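Local coordinates for tail protein, 43 kDa (Neisseria meningitidis MC58, PDB 3D37), which is of unknown function but probably forms part of the baseplate hub in the tail of a Mu-like phage or prophage, at residues D26-D30 with I67-G71; L94-L98 with W124-K128; P185-L189 with T289-W295; N211-V216 with W273-G277. One frame throughout, in Å; residues are numbered along the deposited sequence.

Contact 1: D26-D30 with I67-G71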
loop_
_atom_site.group_PDB
_atom_site.type_symbol
_atom_site.label_atom_id
_atom_site.label_comp_id
_atom_site.label_asym_id
_atom_site.label_seq_id
_atom_site.Cartn_x
_atom_site.Cartn_y
_atom_site.Cartn_z
ATOM N N ASP A 26 8.060 -11.433 -18.769
ATOM C CA ASP A 26 9.435 -11.518 -18.351
ATOM C C ASP A 26 10.041 -12.594 -19.208
ATOM O O ASP A 26 9.580 -13.731 -19.189
ATOM C CB ASP A 26 9.512 -11.953 -16.899
ATOM C CG ASP A 26 9.114 -10.843 -15.934
ATOM O OD1 ASP A 26 9.838 -9.809 -15.797
ATOM O OD2 ASP A 26 8.002 -10.966 -15.383
ATOM N N ILE A 27 11.109 -12.261 -19.940
ATOM C CA ILE A 27 11.801 -13.194 -20.820
ATOM C C ILE A 27 13.271 -13.117 -20.418
ATOM O O ILE A 27 13.913 -12.083 -20.626
ATOM C CB ILE A 27 11.598 -12.807 -22.293
ATOM C CG1 ILE A 27 10.113 -12.729 -22.651
ATOM C CG2 ILE A 27 12.346 -13.786 -23.286
ATOM C CD1 ILE A 27 9.852 -11.834 -23.926
ATOM N N ASP A 28 13.767 -14.202 -19.803
ATOM C CA ASP A 28 15.033 -14.210 -19.161
ATOM C C ASP A 28 15.999 -15.197 -19.774
ATOM O O ASP A 28 15.689 -16.380 -19.917
ATOM C CB ASP A 28 14.920 -14.392 -17.652
ATOM C CG ASP A 28 16.198 -13.928 -16.933
ATOM O OD1 ASP A 28 17.264 -14.546 -17.103
ATOM O OD2 ASP A 28 16.135 -12.973 -16.165
ATOM N N SER A 29 17.103 -14.649 -20.281
ATOM C CA SER A 29 18.237 -15.438 -20.819
ATOM C C SER A 29 19.541 -15.141 -20.086
ATOM O O SER A 29 19.833 -14.006 -19.751
ATOM C CB SER A 29 18.438 -15.174 -22.311
ATOM O OG SER A 29 17.228 -15.319 -22.988
ATOM N N ASP A 30 20.327 -16.184 -19.892
ATOM C CA ASP A 30 21.511 -16.174 -19.008
ATOM C C ASP A 30 22.483 -17.284 -19.407
ATOM O O ASP A 30 22.100 -18.418 -19.619
ATOM C CB ASP A 30 21.107 -16.322 -17.536
ATOM C CG ASP A 30 22.205 -15.896 -16.580
ATOM O OD1 ASP A 30 22.126 -14.784 -16.065
ATOM O OD2 ASP A 30 23.179 -16.628 -16.391
ATOM N N ILE A 67 12.610 -14.139 -33.679
ATOM C CA ILE A 67 12.515 -15.145 -32.648
ATOM C C ILE A 67 13.646 -14.888 -31.619
ATOM O O ILE A 67 14.820 -14.791 -31.988
ATOM C CB ILE A 67 12.654 -16.549 -33.225
ATOM C CG1 ILE A 67 11.416 -16.880 -34.094
ATOM C CG2 ILE A 67 12.842 -17.578 -32.111
ATOM C CD1 ILE A 67 11.672 -18.019 -35.112
ATOM N N VAL A 68 13.270 -14.781 -30.340
ATOM C CA VAL A 68 14.233 -14.574 -29.252
ATOM C C VAL A 68 14.416 -15.820 -28.362
ATOM O O VAL A 68 15.389 -15.918 -27.589
ATOM C CB VAL A 68 13.896 -13.246 -28.430
ATOM C CG1 VAL A 68 13.841 -12.011 -29.383
ATOM C CG2 VAL A 68 12.566 -13.315 -27.686
ATOM N N MET A 69 13.522 -16.789 -28.493
ATOM C CA MET A 69 13.578 -18.022 -27.695
ATOM C C MET A 69 12.692 -19.079 -28.327
ATOM O O MET A 69 11.600 -18.765 -28.800
ATOM C CB MET A 69 13.119 -17.765 -26.234
ATOM C CG MET A 69 13.456 -18.876 -25.205
ATOM S SD MET A 69 12.963 -18.405 -23.456
ATOM C CE MET A 69 14.098 -17.076 -23.151
ATOM N N THR A 70 13.168 -20.322 -28.273
ATOM C CA THR A 70 12.465 -21.493 -28.750
ATOM C C THR A 70 12.308 -22.415 -27.551
ATOM O O THR A 70 13.273 -22.728 -26.886
ATOM C CB THR A 70 13.274 -22.180 -29.949
ATOM O OG1 THR A 70 13.549 -21.177 -30.937
ATOM C CG2 THR A 70 12.491 -23.343 -30.600
ATOM N N GLY A 71 11.092 -22.841 -27.246
ATOM C CA GLY A 71 10.865 -23.666 -26.067
ATOM C C GLY A 71 9.519 -24.350 -25.997
ATOM O O GLY A 71 8.891 -24.597 -26.996
HETATM O O HOH W 1 17.294 -16.124 -25.674
#
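Met-69 and Ile-27 meet inside the N-terminal barrel-like domain, where strands 24-30 and 66-81 face each other without being paired. Strands 37-42 and 84-93 connect them through successive antiparallel pairs, and the two segments cross nearly at right angles, 84° between their directions, with axes 8.8 Å apart. No hydrogen bond runs directly between the two segments, and side chains bridge the distance.

The apolar part centres on the Met-69 methyl. CG lies opposite the backbone N (chi1 -165°), which carries the chain out toward the other strand, and a turn about the CG-SD bond (chi3 -67°) brings CE onto it. There Met-69 CE rests 3.7 Å from CG2 of Ile-27, the two side chains running past one another in opposite senses. The same Ile-27 CG2 reaches CG2 of Val-68 more loosely, at 4.4 Å. A slim, flexible methionine beside two beta-branched residues suits a strand crossing, and Phe-40, Val-61 and Phe-38 continue this core.

Met-69 CE also meets polar atoms, lying 3.7 Å from the carbonyl O of Asp-28 and 3.6 Å from OG of Ser-29, as plain packing. The Asp-28 side chain leaves its strand away from Met-69, and its carboxylate is salt-bridged to Arg-334.

The polar link is indirect. Ser-29 is small enough to admit a water beside the methionine, while its hydroxyl also has weak bonds to Arg-319 and Asp-36. That water sits 2.8 Å from Ser-29 OG and donates a hydrogen bond of 2.7 Å to the backbone O of Val-68.

Contact 2: L94-L98 with W124-K128; sequences LAGFL and WPQIK
Phe-97, on the short helix 95-100, lies against Trp-124 and Gln-126 of the loop that leads into strand 130-133. Its CB already makes contact: it sits over the face of the Trp-124 five-membered ring, 3.8 Å from the centroid and 17° from the normal, a CH-pi approach. With CG beside the backbone N (chi1 -69°), Phe-97 CG lies 3.6 Å from Trp-124 CD1, and the phenyl CD1 is near both CD1 and NE1 of the indole. Two flat rings can lie nearly parallel here, yet their planes, inclined by 27°, are slid apart, centroids 4.8 Å from each other, and overlap is slight. The far end, CZ, faces the terminal amide group of Gln-126, which covers the same phenyl face as Trp-124 CD1.

Leu-98 sends its slim CD2 methyl over the six-membered part of the indole, though the model is too tight there for its distance to mean much. Leu-94 CD1 packs 4.0 Å from CG1 of Ile-127 and 3.4 Å from the backbone O of Gln-126. A backbone bond of 2.6 Å from Ile-127 N to Trp-124 O closes a tight turn, and Trp-124 and Ile-127 both pack against the helix. His-246 of a second subunit meets Trp-124 edge-to-face. This is aromatic and aliphatic packing of a short helix on a loop within the gp44-like second domain, continued into a subunit interface.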
loop_
_atom_site.group_PDB
_atom_site.type_symbol
_atom_site.label_atom_id
_atom_site.label_comp_id
_atom_site.label_asym_id
_atom_site.label_seq_id
_atom_site.Cartn_x
_atom_site.Cartn_y
_atom_site.Cartn_z
ATOM N N LEU A 94 14.743 -25.066 -24.832
ATOM C CA LEU A 94 14.877 -26.493 -25.088
ATOM C C LEU A 94 15.890 -27.163 -24.162
ATOM O O LEU A 94 15.920 -28.390 -24.068
ATOM C CB LEU A 94 15.219 -26.758 -26.563
ATOM C CG LEU A 94 14.294 -26.205 -27.650
ATOM C CD1 LEU A 94 14.886 -26.516 -29.067
ATOM C CD2 LEU A 94 12.892 -26.750 -27.511
ATOM N N ALA A 95 16.722 -26.366 -23.477
ATOM C CA ALA A 95 17.595 -26.896 -22.429
ATOM C C ALA A 95 16.798 -27.523 -21.341
ATOM O O ALA A 95 17.320 -28.316 -20.661
ATOM C CB ALA A 95 18.483 -25.795 -21.840
ATOM N N GLY A 96 15.539 -27.119 -21.128
ATOM C CA GLY A 96 14.651 -27.786 -20.179
ATOM C C GLY A 96 14.601 -29.311 -20.286
ATOM O O GLY A 96 14.598 -29.974 -19.286
ATOM N N PHE A 97 14.543 -29.859 -21.501
ATOM C CA PHE A 97 14.719 -31.287 -21.722
ATOM C C PHE A 97 16.031 -31.862 -21.150
ATOM O O PHE A 97 16.034 -32.868 -20.449
ATOM C CB PHE A 97 14.719 -31.601 -23.223
ATOM C CG PHE A 97 13.379 -31.418 -23.888
ATOM C CD1 PHE A 97 12.313 -32.276 -23.582
ATOM C CD2 PHE A 97 13.197 -30.403 -24.846
ATOM C CE1 PHE A 97 11.084 -32.126 -24.206
ATOM C CE2 PHE A 97 11.971 -30.234 -25.474
ATOM C CZ PHE A 97 10.905 -31.111 -25.162
ATOM N N LEU A 98 17.150 -31.226 -21.472
ATOM C CA LEU A 98 18.461 -31.696 -20.998
ATOM C C LEU A 98 18.621 -31.549 -19.480
ATOM O O LEU A 98 19.198 -32.403 -18.841
ATOM C CB LEU A 98 19.560 -30.941 -21.737
ATOM C CG LEU A 98 19.449 -30.951 -23.276
ATOM C CD1 LEU A 98 20.807 -30.924 -23.954
ATOM C CD2 LEU A 98 18.659 -32.150 -23.753
ATOM N N TRP A 124 16.890 -35.314 -28.764
ATOM C CA TRP A 124 15.968 -34.235 -28.844
ATOM C C TRP A 124 16.071 -33.570 -30.175
ATOM O O TRP A 124 16.693 -32.518 -30.304
ATOM C CB TRP A 124 16.140 -33.272 -27.664
ATOM C CG TRP A 124 15.776 -33.986 -26.423
ATOM C CD1 TRP A 124 14.517 -34.188 -25.926
ATOM C CD2 TRP A 124 16.664 -34.634 -25.544
ATOM N NE1 TRP A 124 14.584 -34.926 -24.771
ATOM C CE2 TRP A 124 15.897 -35.200 -24.509
ATOM C CE3 TRP A 124 18.057 -34.758 -25.497
ATOM C CZ2 TRP A 124 16.470 -35.920 -23.453
ATOM C CZ3 TRP A 124 18.619 -35.477 -24.451
ATOM C CH2 TRP A 124 17.826 -36.038 -23.440
ATOM N N PRO A 125 15.410 -34.179 -31.192
ATOM C CA PRO A 125 15.532 -33.681 -32.547
ATOM C C PRO A 125 14.969 -32.314 -32.669
ATOM O O PRO A 125 15.299 -31.600 -33.629
ATOM C CB PRO A 125 14.762 -34.714 -33.395
ATOM C CG PRO A 125 13.880 -35.403 -32.454
ATOM C CD PRO A 125 14.570 -35.390 -31.133
ATOM N N GLN A 126 14.128 -31.966 -31.688
ATOM C CA GLN A 126 13.672 -30.610 -31.446
ATOM C C GLN A 126 14.866 -29.593 -31.405
ATOM O O GLN A 126 14.773 -28.454 -31.906
ATOM C CB GLN A 126 12.707 -30.585 -30.196
ATOM C CG GLN A 126 13.011 -31.617 -28.982
ATOM C CD GLN A 126 12.186 -33.005 -28.875
ATOM O OE1 GLN A 126 11.958 -33.676 -29.800
ATOM N NE2 GLN A 126 11.860 -33.387 -27.699
ATOM N N ILE A 127 16.008 -30.030 -30.870
ATOM C CA ILE A 127 17.282 -29.299 -31.028
ATOM C C ILE A 127 17.849 -29.676 -32.420
ATOM O O ILE A 127 18.423 -30.742 -32.607
ATOM C CB ILE A 127 18.301 -29.627 -29.862
ATOM C CG1 ILE A 127 17.679 -29.326 -28.490
ATOM C CG2 ILE A 127 19.609 -28.839 -30.031
ATOM C CD1 ILE A 127 18.352 -30.022 -27.290
ATOM N N LYS A 128 17.683 -28.779 -33.386
ATOM C CA LYS A 128 17.913 -29.090 -34.792
ATOM C C LYS A 128 19.323 -28.787 -35.312
ATOM O O LYS A 128 19.631 -29.159 -36.446
ATOM C CB LYS A 128 16.900 -28.352 -35.663
ATOM C CG LYS A 128 15.488 -28.897 -35.630
ATOM C CD LYS A 128 14.535 -27.945 -36.331
ATOM C CE LYS A 128 13.090 -28.490 -36.329
ATOM N NZ LYS A 128 12.035 -27.408 -36.521
#

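Contact 3: P185-L189 with T289-W295; sequences PVATL and TRDGVLW
Val-186 and Trp-295 bury the most surface here, with Leu-189 next. CG2 of Val-186 approaches the far corner of the indole, 4.5 Å from Trp-295 CZ3, while its other neighbour is Thr-289 CG2 at 4.2 Å. Trp-295 holds its CG beside the backbone N (chi1 -61°), and the long indole then extends to strand 187-191. Trp-295 CH2 is the meeting point: Ala-187 CB touches it at 3.9 Å. Leu-189, whose side chain comes to meet that of Trp-295 head-on, puts CD1 at 4.0 Å from Trp-295 CH2. A small alanine lets the broad ring come close to the strand, and a branched leucine packs against the same corner, backed by Val-301 and Leu-333 of the C-terminal barrel-like domain.

The loop between strands 278-285 and 300-305 makes a type I beta turn from Thr-289 to Gly-292 before it reaches Trp-295. The glycine, at a phi of 84°, completes the turn where a positive value is easily accepted. Thr-289 puts its CG2 over one indole face, and its OG1 receives the N-H of Val-293 at 3.0 Å. At the solvent side, Asp-291 joins the strand through two waters. One donates to Val-186 O and to Asp-291 OD1; the second donates to the same carbonyl and, at 2.6 Å, to Asp-291 OD2.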
loop_
_atom_site.group_PDB
_atom_site.type_symbol
_atom_site.label_atom_id
_atom_site.label_comp_id
_atom_site.label_asym_id
_atom_site.label_seq_id
_atom_site.Cartn_x
_atom_site.Cartn_y
_atom_site.Cartn_z
ATOM N N PRO A 185 32.070 -3.393 -28.873
ATOM C CA PRO A 185 30.844 -3.207 -28.077
ATOM C C PRO A 185 29.692 -2.768 -28.974
ATOM O O PRO A 185 29.926 -2.045 -29.918
ATOM C CB PRO A 185 31.230 -2.107 -27.087
ATOM C CG PRO A 185 32.741 -2.155 -27.027
ATOM C CD PRO A 185 33.200 -2.585 -28.370
ATOM N N VAL A 186 28.456 -3.160 -28.668
ATOM C CA VAL A 186 27.349 -2.904 -29.586
ATOM C C VAL A 186 26.665 -1.623 -29.295
ATOM O O VAL A 186 25.855 -1.179 -30.106
ATOM C CB VAL A 186 26.268 -4.007 -29.579
ATOM C CG1 VAL A 186 26.876 -5.280 -30.127
ATOM C CG2 VAL A 186 25.661 -4.134 -28.186
ATOM N N ALA A 187 26.968 -1.051 -28.133
ATOM C CA ALA A 187 26.266 0.094 -27.617
ATOM C C ALA A 187 27.120 0.741 -26.531
ATOM O O ALA A 187 27.966 0.082 -25.926
ATOM C CB ALA A 187 24.913 -0.330 -27.043
ATOM N N THR A 188 26.908 2.043 -26.357
ATOM C CA THR A 188 27.387 2.824 -25.252
ATOM C C THR A 188 26.190 3.341 -24.481
ATOM O O THR A 188 25.326 4.070 -25.009
ATOM C CB THR A 188 28.231 3.995 -25.693
ATOM O OG1 THR A 188 29.415 3.486 -26.311
ATOM C CG2 THR A 188 28.602 4.856 -24.499
ATOM N N LEU A 189 26.113 2.925 -23.222
ATOM C CA LEU A 189 25.051 3.373 -22.342
ATOM C C LEU A 189 25.658 4.312 -21.314
ATOM O O LEU A 189 26.773 4.115 -20.863
ATOM C CB LEU A 189 24.417 2.201 -21.666
ATOM C CG LEU A 189 23.760 1.150 -22.558
ATOM C CD1 LEU A 189 23.300 0.017 -21.676
ATOM C CD2 LEU A 189 22.599 1.702 -23.373
ATOM N N THR A 289 19.022 -1.929 -28.844
ATOM C CA THR A 289 19.946 -0.828 -28.999
ATOM C C THR A 289 19.464 0.194 -30.053
ATOM O O THR A 289 18.601 -0.073 -30.872
ATOM C CB THR A 289 21.293 -1.293 -29.475
ATOM O OG1 THR A 289 21.193 -1.711 -30.862
ATOM C CG2 THR A 289 21.827 -2.424 -28.600
ATOM N N ARG A 290 20.086 1.358 -30.029
ATOM C CA ARG A 290 19.830 2.387 -31.018
ATOM C C ARG A 290 19.973 1.897 -32.473
ATOM O O ARG A 290 19.285 2.379 -33.353
ATOM C CB ARG A 290 20.766 3.594 -30.795
ATOM C CG ARG A 290 20.164 4.623 -29.923
ATOM C CD ARG A 290 20.572 6.077 -30.322
ATOM N NE ARG A 290 19.666 6.705 -31.312
ATOM C CZ ARG A 290 18.363 6.964 -31.117
ATOM N NH1 ARG A 290 17.743 6.675 -29.978
ATOM N NH2 ARG A 290 17.663 7.515 -32.096
ATOM N N ASP A 291 20.863 0.960 -32.723
ATOM C CA ASP A 291 21.013 0.406 -34.070
ATOM C C ASP A 291 20.233 -0.890 -34.281
ATOM O O ASP A 291 20.506 -1.664 -35.184
ATOM C CB ASP A 291 22.484 0.251 -34.456
ATOM C CG ASP A 291 23.230 -0.756 -33.603
ATOM O OD1 ASP A 291 22.885 -0.872 -32.401
ATOM O OD2 ASP A 291 24.197 -1.394 -34.142
ATOM N N GLY A 292 19.215 -1.091 -33.465
ATOM C CA GLY A 292 18.200 -2.083 -33.769
ATOM C C GLY A 292 18.518 -3.483 -33.362
ATOM O O GLY A 292 17.839 -4.402 -33.807
ATOM N N VAL A 293 19.505 -3.659 -32.487
ATOM C CA VAL A 293 19.930 -5.027 -32.041
ATOM C C VAL A 293 19.187 -5.354 -30.717
ATOM O O VAL A 293 19.247 -4.577 -29.758
ATOM C CB VAL A 293 21.481 -5.131 -31.880
ATOM C CG1 VAL A 293 21.921 -6.462 -31.311
ATOM C CG2 VAL A 293 22.243 -4.875 -33.253
ATOM N N LEU A 294 18.457 -6.466 -30.715
ATOM C CA LEU A 294 17.889 -7.035 -29.512
ATOM C C LEU A 294 18.979 -7.391 -28.494
ATOM O O LEU A 294 19.880 -8.092 -28.812
ATOM C CB LEU A 294 17.039 -8.245 -29.851
ATOM C CG LEU A 294 15.722 -7.901 -30.508
ATOM C CD1 LEU A 294 15.133 -9.060 -31.283
ATOM C CD2 LEU A 294 14.702 -7.343 -29.508
ATOM N N TRP A 295 18.854 -6.871 -27.268
ATOM C CA TRP A 295 19.772 -7.214 -26.189
ATOM C C TRP A 295 19.767 -8.740 -26.034
ATOM O O TRP A 295 18.722 -9.367 -26.047
ATOM C CB TRP A 295 19.367 -6.538 -24.867
ATOM C CG TRP A 295 19.350 -5.072 -24.885
ATOM C CD1 TRP A 295 18.252 -4.281 -24.840
ATOM C CD2 TRP A 295 20.470 -4.189 -24.896
ATOM N NE1 TRP A 295 18.603 -2.982 -24.818
ATOM C CE2 TRP A 295 19.959 -2.885 -24.896
ATOM C CE3 TRP A 295 21.852 -4.371 -24.965
ATOM C CZ2 TRP A 295 20.783 -1.767 -24.917
ATOM C CZ3 TRP A 295 22.648 -3.276 -25.006
ATOM C CH2 TRP A 295 22.133 -2.001 -24.958
HETATM O O HOH W 2 23.982 0.862 -30.643
HETATM O O HOH W 3 26.655 -1.148 -33.203
#

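Contact 4: N211-V216 with W273-G277; sequences NRFSEV and WRLEG
Asn-211 lies flat against Trp-273 at the C-terminal end of helix 259-276, where that helix packs on the loop leading into strand 215-220, the middle strand of a small three-stranded sheet. CB of Asn-211 stands over the five-membered ring in a CH-pi contact, 3.9 Å from its centroid, and the amide is tilted only 25° from the indole plane. An asparagine can do this and still bond onward: its ND2 donates to OE1 of Glu-276 at 2.8 Å, with the acceptor close to the amide plane and the N-H approaching nearly in line with the carboxylate C-O bond. The angle at the hydrogen, 149°, is moderately bent. Glu-276 follows Trp-273 by about one helical turn; its chain, extended beyond CG, brings the carboxylate to the amide at the solvent-exposed side.

Further along, Phe-213 turns its edge to the same indole face, over the six-membered ring. The planes stand at 72° in an edge-to-face stack with centroids 4.8 Å apart, and Phe-213 CD2 comes within 3.6 Å of Trp-273 CZ3. The tryptophan, wide enough to receive both residues side by side, also touches Lys-249 and Val-251 of strand 249-252.

The strand proper then begins, and Val-216 directs a compact branched side chain at the far corner of the indole. Both its methyls, CG1 and CG2, lie 4.2 Å from Trp-273 CZ3.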
loop_
_atom_site.group_PDB
_atom_site.type_symbol
_atom_site.label_atom_id
_atom_site.label_comp_id
_atom_site.label_asym_id
_atom_site.label_seq_id
_atom_site.Cartn_x
_atom_site.Cartn_y
_atom_site.Cartn_z
ATOM N N ASN A 211 33.752 -15.539 -2.059
ATOM C CA ASN A 211 34.606 -16.520 -2.666
ATOM C C ASN A 211 35.919 -15.887 -3.089
ATOM O O ASN A 211 36.517 -16.269 -4.078
ATOM C CB ASN A 211 33.860 -17.199 -3.816
ATOM C CG ASN A 211 32.916 -18.287 -3.322
ATOM O OD1 ASN A 211 33.249 -19.040 -2.388
ATOM N ND2 ASN A 211 31.763 -18.397 -3.944
ATOM N N ARG A 212 36.347 -14.907 -2.303
ATOM C CA ARG A 212 37.636 -14.292 -2.468
ATOM C C ARG A 212 38.545 -14.843 -1.374
ATOM O O ARG A 212 38.442 -14.489 -0.186
ATOM C CB ARG A 212 37.530 -12.778 -2.375
ATOM C CG ARG A 212 38.911 -12.101 -2.439
ATOM C CD ARG A 212 38.829 -10.636 -2.948
ATOM N NE ARG A 212 38.653 -9.671 -1.863
ATOM C CZ ARG A 212 39.643 -9.184 -1.100
ATOM N NH1 ARG A 212 39.385 -8.289 -0.137
ATOM N NH2 ARG A 212 40.907 -9.587 -1.299
ATOM N N PHE A 213 39.432 -15.734 -1.787
ATOM C CA PHE A 213 40.251 -16.469 -0.869
ATOM C C PHE A 213 41.678 -15.930 -0.897
ATOM O O PHE A 213 42.103 -15.314 -1.892
ATOM C CB PHE A 213 40.179 -17.940 -1.243
ATOM C CG PHE A 213 38.778 -18.475 -1.250
ATOM C CD1 PHE A 213 38.066 -18.580 -0.071
ATOM C CD2 PHE A 213 38.174 -18.863 -2.418
ATOM C CE1 PHE A 213 36.779 -19.062 -0.066
ATOM C CE2 PHE A 213 36.881 -19.361 -2.416
ATOM C CZ PHE A 213 36.188 -19.462 -1.239
ATOM N N SER A 214 42.386 -16.128 0.218
ATOM C CA SER A 214 43.747 -15.632 0.381
ATOM C C SER A 214 44.773 -16.544 -0.325
ATOM O O SER A 214 45.588 -16.072 -1.127
ATOM C CB SER A 214 44.080 -15.484 1.876
ATOM O OG SER A 214 44.272 -16.756 2.492
ATOM N N GLU A 215 44.750 -17.833 0.010
ATOM C CA GLU A 215 45.481 -18.844 -0.721
ATOM C C GLU A 215 44.468 -19.921 -1.075
ATOM O O GLU A 215 43.555 -20.194 -0.292
ATOM C CB GLU A 215 46.594 -19.493 0.124
ATOM C CG GLU A 215 47.678 -18.513 0.647
ATOM C CD GLU A 215 48.894 -19.214 1.266
ATOM O OE1 GLU A 215 49.182 -20.399 0.938
ATOM O OE2 GLU A 215 49.581 -18.545 2.080
ATOM N N VAL A 216 44.626 -20.543 -2.236
ATOM C CA VAL A 216 43.788 -21.678 -2.587
ATOM C C VAL A 216 44.704 -22.767 -3.068
ATOM O O VAL A 216 45.473 -22.576 -3.999
ATOM C CB VAL A 216 42.718 -21.340 -3.645
ATOM C CG1 VAL A 216 41.897 -22.608 -4.014
ATOM C CG2 VAL A 216 41.813 -20.212 -3.110
ATOM N N TRP A 273 34.901 -17.654 -9.648
ATOM C CA TRP A 273 34.760 -16.959 -8.382
ATOM C C TRP A 273 34.863 -15.436 -8.568
ATOM O O TRP A 273 34.125 -14.647 -7.950
ATOM C CB TRP A 273 35.804 -17.443 -7.393
ATOM C CG TRP A 273 35.510 -18.780 -6.838
ATOM C CD1 TRP A 273 34.283 -19.361 -6.727
ATOM C CD2 TRP A 273 36.451 -19.705 -6.269
ATOM N NE1 TRP A 273 34.396 -20.603 -6.140
ATOM C CE2 TRP A 273 35.714 -20.842 -5.850
ATOM C CE3 TRP A 273 37.840 -19.693 -6.089
ATOM C CZ2 TRP A 273 36.315 -21.955 -5.252
ATOM C CZ3 TRP A 273 38.447 -20.802 -5.490
ATOM C CH2 TRP A 273 37.678 -21.926 -5.082
ATOM N N ARG A 274 35.788 -15.030 -9.437
ATOM C CA ARG A 274 36.019 -13.607 -9.656
ATOM C C ARG A 274 34.766 -12.962 -10.274
ATOM O O ARG A 274 34.420 -11.874 -9.965
ATOM C CB ARG A 274 37.249 -13.444 -10.554
ATOM C CG ARG A 274 37.465 -12.044 -11.103
ATOM C CD ARG A 274 38.792 -11.969 -11.917
ATOM N NE ARG A 274 39.119 -10.566 -12.147
ATOM C CZ ARG A 274 40.293 -10.116 -12.604
ATOM N NH1 ARG A 274 41.288 -10.940 -12.906
ATOM N NH2 ARG A 274 40.461 -8.806 -12.760
ATOM N N LEU A 275 34.119 -13.651 -11.191
ATOM C CA LEU A 275 32.871 -13.177 -11.783
ATOM C C LEU A 275 31.754 -13.032 -10.770
ATOM O O LEU A 275 30.960 -12.062 -10.826
ATOM C CB LEU A 275 32.426 -14.103 -12.905
ATOM C CG LEU A 275 33.230 -13.933 -14.173
ATOM C CD1 LEU A 275 33.128 -15.228 -15.093
ATOM C CD2 LEU A 275 32.816 -12.633 -14.891
ATOM N N GLU A 276 31.670 -14.000 -9.849
ATOM C CA GLU A 276 30.649 -13.954 -8.792
ATOM C C GLU A 276 30.767 -12.751 -7.888
ATOM O O GLU A 276 29.796 -12.363 -7.264
ATOM C CB GLU A 276 30.732 -15.200 -7.899
ATOM C CG GLU A 276 30.093 -16.430 -8.456
ATOM C CD GLU A 276 30.541 -17.669 -7.674
ATOM O OE1 GLU A 276 30.859 -17.515 -6.468
ATOM O OE2 GLU A 276 30.592 -18.776 -8.259
ATOM N N GLY A 277 31.964 -12.182 -7.802
ATOM C CA GLY A 277 32.241 -11.093 -6.922
ATOM C C GLY A 277 31.757 -9.738 -7.365
ATOM O O GLY A 277 31.716 -8.819 -6.543
#

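How the contacts relate
Contacts 1 and 2 are the buried pair, whereas contacts 3 and 4 are half open and add polar groups at their margins. Contact 1 joins two crossing strands through aliphatic groups and one water; contact 2 adds aromatic rings to its aliphatic groups, and Leu-94 touches Thr-70 and Gly-71, tying the first domain to the second. Contact 3 reaches the same group of paired strands as contact 1 and borders it, since Leu-294 CD1 packs on Val-68 CG1. Like contact 1 it is bridged by water, here two. Contact 4, which falls in the chain between the segments of contact 3, touches none of the others; it alone has a direct hydrogen bond between its segments.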